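Local coordinates for protein nucleoside-diphosphate-sugar pyrophosphorylase (Vibrio cholerae, PDB 4EVW) that probably transfers a nucleotidyl group to a sugar phosphate, making a nucleoside-diphosphate sugar and pyrophosphate, at residues 104-116 and 172-184. The protein carries 1 engineered substitution. Sequence-based numbering, arbitrary orientation.
Sequences DYQGSITVFNIDT and TGLYHFNRKEDYL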
loop_
_atom_site.group_PDB
_atom_site.type_symbol
_atom_site.label_atom_id
_atom_site.label_comp_id
_atom_site.label_asym_id
_atom_site.label_seq_id
_atom_site.Cartn_x
_atom_site.Cartn_y
_atom_site.Cartn_z
ATOM N N ASP A 104 7.338 -3.234 -19.805
ATOM C CA ASP A 104 6.887 -4.621 -19.680
ATOM C C ASP A 104 7.500 -5.201 -18.412
ATOM O O ASP A 104 8.587 -5.772 -18.441
ATOM C CB ASP A 104 7.342 -5.417 -20.907
ATOM C CG ASP A 104 6.760 -6.824 -20.953
ATOM O OD1 ASP A 104 5.932 -7.169 -20.083
ATOM O OD2 ASP A 104 7.134 -7.582 -21.875
ATOM N N TYR A 105 6.805 -5.044 -17.292
ATOM C CA TYR A 105 7.312 -5.539 -16.017
ATOM C C TYR A 105 6.500 -6.744 -15.546
ATOM O O TYR A 105 5.272 -6.690 -15.499
ATOM C CB TYR A 105 7.240 -4.418 -14.981
ATOM C CG TYR A 105 7.712 -4.841 -13.622
ATOM C CD1 TYR A 105 9.073 -4.992 -13.350
ATOM C CD2 TYR A 105 6.797 -5.126 -12.609
ATOM C CE1 TYR A 105 9.511 -5.417 -12.109
ATOM C CE2 TYR A 105 7.224 -5.556 -11.358
ATOM C CZ TYR A 105 8.582 -5.697 -11.116
ATOM O OH TYR A 105 9.017 -6.116 -9.883
ATOM N N GLN A 106 7.183 -7.826 -15.182
ATOM C CA GLN A 106 6.484 -9.033 -14.745
ATOM C C GLN A 106 6.921 -9.514 -13.366
ATOM O O GLN A 106 6.602 -10.633 -12.963
ATOM C CB GLN A 106 6.721 -10.161 -15.756
ATOM C CG GLN A 106 6.284 -9.842 -17.181
ATOM C CD GLN A 106 4.789 -9.621 -17.299
ATOM O OE1 GLN A 106 4.007 -10.159 -16.514
ATOM N NE2 GLN A 106 4.380 -8.840 -18.294
ATOM N N GLY A 107 7.634 -8.667 -12.640
ATOM C CA GLY A 107 8.126 -9.067 -11.335
ATOM C C GLY A 107 7.180 -8.859 -10.172
ATOM O O GLY A 107 5.967 -8.731 -10.340
ATOM N N SER A 108 7.754 -8.823 -8.978
ATOM C CA SER A 108 6.978 -8.655 -7.765
ATOM C C SER A 108 6.495 -7.224 -7.602
ATOM O O SER A 108 7.029 -6.298 -8.217
ATOM C CB SER A 108 7.840 -9.008 -6.551
ATOM O OG SER A 108 8.863 -8.042 -6.379
ATOM N N ILE A 109 5.453 -7.049 -6.803
ATOM C CA ILE A 109 5.001 -5.708 -6.496
ATOM C C ILE A 109 4.753 -5.640 -5.003
ATOM O O ILE A 109 4.200 -6.559 -4.392
ATOM C CB ILE A 109 3.739 -5.257 -7.262
ATOM C CG1 ILE A 109 2.580 -6.206 -7.011
ATOM C CG2 ILE A 109 4.050 -5.124 -8.753
ATOM C CD1 ILE A 109 1.280 -5.643 -7.548
ATOM N N THR A 110 5.208 -4.542 -4.424
ATOM C CA THR A 110 5.072 -4.294 -3.002
ATOM C C THR A 110 4.240 -3.037 -2.886
ATOM O O THR A 110 4.726 -1.939 -3.147
ATOM C CB THR A 110 6.453 -4.077 -2.381
ATOM O OG1 THR A 110 7.237 -5.259 -2.570
ATOM C CG2 THR A 110 6.338 -3.780 -0.899
ATOM N N VAL A 111 2.975 -3.198 -2.520
ATOM C CA VAL A 111 2.083 -2.052 -2.400
ATOM C C VAL A 111 2.208 -1.440 -1.021
ATOM O O VAL A 111 2.193 -2.140 -0.016
ATOM C CB VAL A 111 0.618 -2.460 -2.639
ATOM C CG1 VAL A 111 -0.284 -1.226 -2.596
ATOM C CG2 VAL A 111 0.502 -3.176 -3.971
ATOM N N PHE A 112 2.324 -0.121 -0.979
ATOM C CA PHE A 112 2.472 0.577 0.284
ATOM C C PHE A 112 1.678 1.872 0.181
ATOM O O PHE A 112 1.359 2.314 -0.917
ATOM C CB PHE A 112 3.947 0.882 0.507
ATOM C CG PHE A 112 4.262 1.398 1.873
ATOM C CD1 PHE A 112 4.028 0.613 2.998
ATOM C CD2 PHE A 112 4.808 2.663 2.037
ATOM C CE1 PHE A 112 4.341 1.085 4.273
ATOM C CE2 PHE A 112 5.124 3.146 3.303
ATOM C CZ PHE A 112 4.891 2.357 4.422
ATOM N N ASN A 113 1.348 2.490 1.305
ATOM C CA ASN A 113 0.593 3.725 1.207
ATOM C C ASN A 113 1.350 4.900 1.794
ATOM O O ASN A 113 2.183 4.752 2.693
ATOM C CB ASN A 113 -0.784 3.566 1.845
ATOM C CG ASN A 113 -0.715 3.375 3.329
ATOM O OD1 ASN A 113 -0.674 4.342 4.086
ATOM N ND2 ASN A 113 -0.692 2.121 3.762
ATOM N N ILE A 114 1.046 6.074 1.268
ATOM C CA ILE A 114 1.710 7.293 1.674
ATOM C C ILE A 114 1.336 7.777 3.086
ATOM O O ILE A 114 1.934 8.727 3.590
ATOM C CB ILE A 114 1.452 8.382 0.595
ATOM C CG1 ILE A 114 2.710 9.221 0.395
ATOM C CG2 ILE A 114 0.243 9.222 0.954
ATOM C CD1 ILE A 114 3.900 8.417 -0.106
ATOM N N ASP A 115 0.377 7.101 3.725
ATOM C CA ASP A 115 -0.068 7.456 5.082
ATOM C C ASP A 115 0.741 6.736 6.154
ATOM O O ASP A 115 0.507 6.927 7.345
ATOM C CB ASP A 115 -1.527 7.052 5.323
ATOM C CG ASP A 115 -2.477 7.620 4.303
ATOM O OD1 ASP A 115 -2.356 8.818 3.977
ATOM O OD2 ASP A 115 -3.360 6.865 3.844
ATOM N N THR A 116 1.681 5.905 5.728
ATOM C CA THR A 116 2.451 5.108 6.665
ATOM C C THR A 116 3.953 5.287 6.532
ATOM O O THR A 116 4.461 5.456 5.424
ATOM C CB THR A 116 2.126 3.614 6.444
ATOM O OG1 THR A 116 0.705 3.442 6.405
ATOM C CG2 THR A 116 2.704 2.759 7.556
ATOM N N THR A 172 -0.168 -3.337 8.214
ATOM C CA THR A 172 0.530 -2.066 8.319
ATOM C C THR A 172 0.260 -1.290 7.035
ATOM O O THR A 172 0.603 -0.118 6.925
ATOM C CB THR A 172 2.050 -2.261 8.418
ATOM O OG1 THR A 172 2.522 -2.876 7.213
ATOM C CG2 THR A 172 2.410 -3.142 9.614
ATOM N N GLY A 173 -0.346 -1.956 6.059
ATOM C CA GLY A 173 -0.614 -1.303 4.792
ATOM C C GLY A 173 0.405 -1.702 3.740
ATOM O O GLY A 173 0.387 -1.189 2.619
ATOM N N LEU A 174 1.318 -2.600 4.102
ATOM C CA LEU A 174 2.313 -3.075 3.145
ATOM C C LEU A 174 1.859 -4.459 2.700
ATOM O O LEU A 174 1.764 -5.384 3.507
ATOM C CB LEU A 174 3.707 -3.142 3.777
ATOM C CG LEU A 174 4.792 -3.467 2.746
ATOM C CD1 LEU A 174 6.038 -2.641 3.021
ATOM C CD2 LEU A 174 5.086 -4.959 2.763
ATOM N N TYR A 175 1.558 -4.580 1.410
ATOM C CA TYR A 175 1.082 -5.822 0.819
ATOM C C TYR A 175 2.022 -6.242 -0.295
ATOM O O TYR A 175 2.133 -5.557 -1.312
ATOM C CB TYR A 175 -0.313 -5.623 0.229
ATOM C CG TYR A 175 -1.306 -5.057 1.206
ATOM C CD1 TYR A 175 -1.684 -3.714 1.153
ATOM C CD2 TYR A 175 -1.871 -5.864 2.189
ATOM C CE1 TYR A 175 -2.608 -3.192 2.057
ATOM C CE2 TYR A 175 -2.789 -5.356 3.096
ATOM C CZ TYR A 175 -3.154 -4.023 3.025
ATOM O OH TYR A 175 -4.071 -3.527 3.919
ATOM N N HIS A 176 2.681 -7.377 -0.114
ATOM C CA HIS A 176 3.625 -7.859 -1.104
ATOM C C HIS A 176 3.073 -9.032 -1.906
ATOM O O HIS A 176 2.403 -9.910 -1.358
ATOM C CB HIS A 176 4.924 -8.284 -0.406
ATOM C CG HIS A 176 5.993 -8.744 -1.350
ATOM N ND1 HIS A 176 6.763 -7.870 -2.087
ATOM C CD2 HIS A 176 6.412 -9.987 -1.679
ATOM C CE1 HIS A 176 7.616 -8.557 -2.829
ATOM N NE2 HIS A 176 7.424 -9.844 -2.601
ATOM N N PHE A 177 3.348 -9.016 -3.210
ATOM C CA PHE A 177 2.949 -10.087 -4.122
ATOM C C PHE A 177 4.195 -10.460 -4.918
ATOM O O PHE A 177 4.836 -9.592 -5.513
ATOM C CB PHE A 177 1.856 -9.623 -5.089
ATOM C CG PHE A 177 0.604 -9.154 -4.406
ATOM C CD1 PHE A 177 0.540 -7.888 -3.845
ATOM C CD2 PHE A 177 -0.504 -9.987 -4.313
ATOM C CE1 PHE A 177 -0.615 -7.450 -3.196
ATOM C CE2 PHE A 177 -1.667 -9.562 -3.668
ATOM C CZ PHE A 177 -1.721 -8.289 -3.108
ATOM N N ASN A 178 4.537 -11.745 -4.932
ATOM C CA ASN A 178 5.728 -12.192 -5.653
ATOM C C ASN A 178 5.624 -11.994 -7.168
ATOM O O ASN A 178 6.636 -11.794 -7.838
ATOM C CB ASN A 178 6.011 -13.667 -5.341
ATOM C CG ASN A 178 7.362 -14.116 -5.858
ATOM O OD1 ASN A 178 8.378 -13.467 -5.607
ATOM N ND2 ASN A 178 7.382 -15.230 -6.581
ATOM N N ARG A 179 4.405 -12.046 -7.702
ATOM C CA ARG A 179 4.190 -11.862 -9.141
ATOM C C ARG A 179 3.070 -10.875 -9.439
ATOM O O ARG A 179 1.966 -11.001 -8.912
ATOM C CB ARG A 179 3.861 -13.199 -9.814
ATOM C CG ARG A 179 5.002 -14.206 -9.785
ATOM C CD ARG A 179 4.683 -15.444 -10.617
ATOM N NE ARG A 179 5.876 -16.254 -10.846
ATOM C CZ ARG A 179 6.473 -16.396 -12.026
ATOM N NH1 ARG A 179 5.987 -15.786 -13.100
ATOM N NH2 ARG A 179 7.566 -17.141 -12.132
ATOM N N LYS A 180 3.359 -9.898 -10.295
ATOM C CA LYS A 180 2.370 -8.897 -10.677
ATOM C C LYS A 180 1.141 -9.609 -11.231
ATOM O O LYS A 180 0.008 -9.218 -10.951
ATOM C CB LYS A 180 2.935 -7.963 -11.757
ATOM C CG LYS A 180 1.951 -6.894 -12.226
ATOM C CD LYS A 180 2.390 -6.211 -13.523
ATOM C CE LYS A 180 2.231 -7.132 -14.729
ATOM N NZ LYS A 180 2.538 -6.420 -16.004
ATOM N N GLU A 181 1.366 -10.659 -12.017
ATOM C CA GLU A 181 0.247 -11.386 -12.607
ATOM C C GLU A 181 -0.710 -12.001 -11.589
ATOM O O GLU A 181 -1.912 -12.095 -11.855
ATOM C CB GLU A 181 0.745 -12.456 -13.589
ATOM C CG GLU A 181 1.130 -11.880 -14.954
ATOM C CD GLU A 181 0.075 -10.926 -15.509
ATOM O OE1 GLU A 181 -1.092 -11.347 -15.673
ATOM O OE2 GLU A 181 0.413 -9.753 -15.778
ATOM N N ASP A 182 -0.195 -12.412 -10.432
ATOM C CA ASP A 182 -1.056 -12.982 -9.394
ATOM C C ASP A 182 -1.935 -11.883 -8.808
ATOM O O ASP A 182 -3.106 -12.109 -8.494
ATOM C CB ASP A 182 -0.232 -13.630 -8.277
ATOM C CG ASP A 182 0.479 -14.892 -8.730
ATOM O OD1 ASP A 182 -0.009 -15.549 -9.673
ATOM O OD2 ASP A 182 1.519 -15.232 -8.132
ATOM N N TYR A 183 -1.368 -10.691 -8.647
ATOM C CA TYR A 183 -2.147 -9.569 -8.140
ATOM C C TYR A 183 -3.289 -9.273 -9.107
ATOM O O TYR A 183 -4.442 -9.141 -8.701
ATOM C CB TYR A 183 -1.297 -8.298 -8.024
ATOM C CG TYR A 183 -2.139 -7.103 -7.637
ATOM C CD1 TYR A 183 -2.383 -6.808 -6.295
ATOM C CD2 TYR A 183 -2.766 -6.318 -8.611
ATOM C CE1 TYR A 183 -3.241 -5.769 -5.930
ATOM C CE2 TYR A 183 -3.625 -5.281 -8.255
ATOM C CZ TYR A 183 -3.858 -5.012 -6.914
ATOM O OH TYR A 183 -4.729 -4.013 -6.548
ATOM N N LEU A 184 -2.963 -9.153 -10.392
ATOM C CA LEU A 184 -3.982 -8.829 -11.386
ATOM C C LEU A 184 -5.059 -9.903 -11.515
ATOM O O LEU A 184 -6.232 -9.597 -11.727
ATOM C CB LEU A 184 -3.327 -8.543 -12.743
ATOM C CG LEU A 184 -2.454 -7.278 -12.757
ATOM C CD1 LEU A 184 -1.763 -7.144 -14.104
ATOM C CD2 LEU A 184 -3.303 -6.043 -12.468
HETATM O O HOH W 1 3.960 -11.332 -13.223
HETATM O O HOH W 2 -1.812 0.245 1.509
HETATM O O HOH W 3 -1.463 1.837 6.555
#
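I109 and V111 pair with F177 and Y175 as antiparallel hydrogen-bonded pairs, joining strand 109-111 to strand 174-177 in the central mixed sheet of a Rossmann-like fold, as in sugar nucleotidyltransferases. The other edge of 109-111 runs parallel to strand 2-5, so parallel pairing on one side of 109-111 gives way to antiparallel pairing on the other. Four backbone bonds stitch the strands, among them V111 N to Y175 O (2.8 Å) and F177 N to I109 O (2.9 Å).

On the face carrying I109, V111, Y175 and F177, CG1 of I109 is tucked over its own backbone (chi1 57°) and lies against F177 CB, and CD1 reaches on to CG of Y183 at 3.7 Å. Branched and aromatic side chains suit this buried layer, which V91 of helix 87-100 also covers. The opposite face carries a buried hydrogen bond between T110 OG1 and H176 ND1 (2.7 Å), at the imidazole edge and near its plane; threonine and histidine suit it because either can donate or accept. Beside it, T110 CG2 packs on L174.

Beyond the strands, G173 has a positive phi (101°) suited to glycine, and its CA lies 3.6 Å from N113 ND2, the amide packing directly on the glycine backbone. A water accepts from that ND2 and donates to G173 O. At the other end, where helix 180-191 begins, G107 O accepts from K180 N. The long K180 side chain bends at chi3 to bring NZ 2.8 Å from Y105 O, nearly in line with the carbonyl bond.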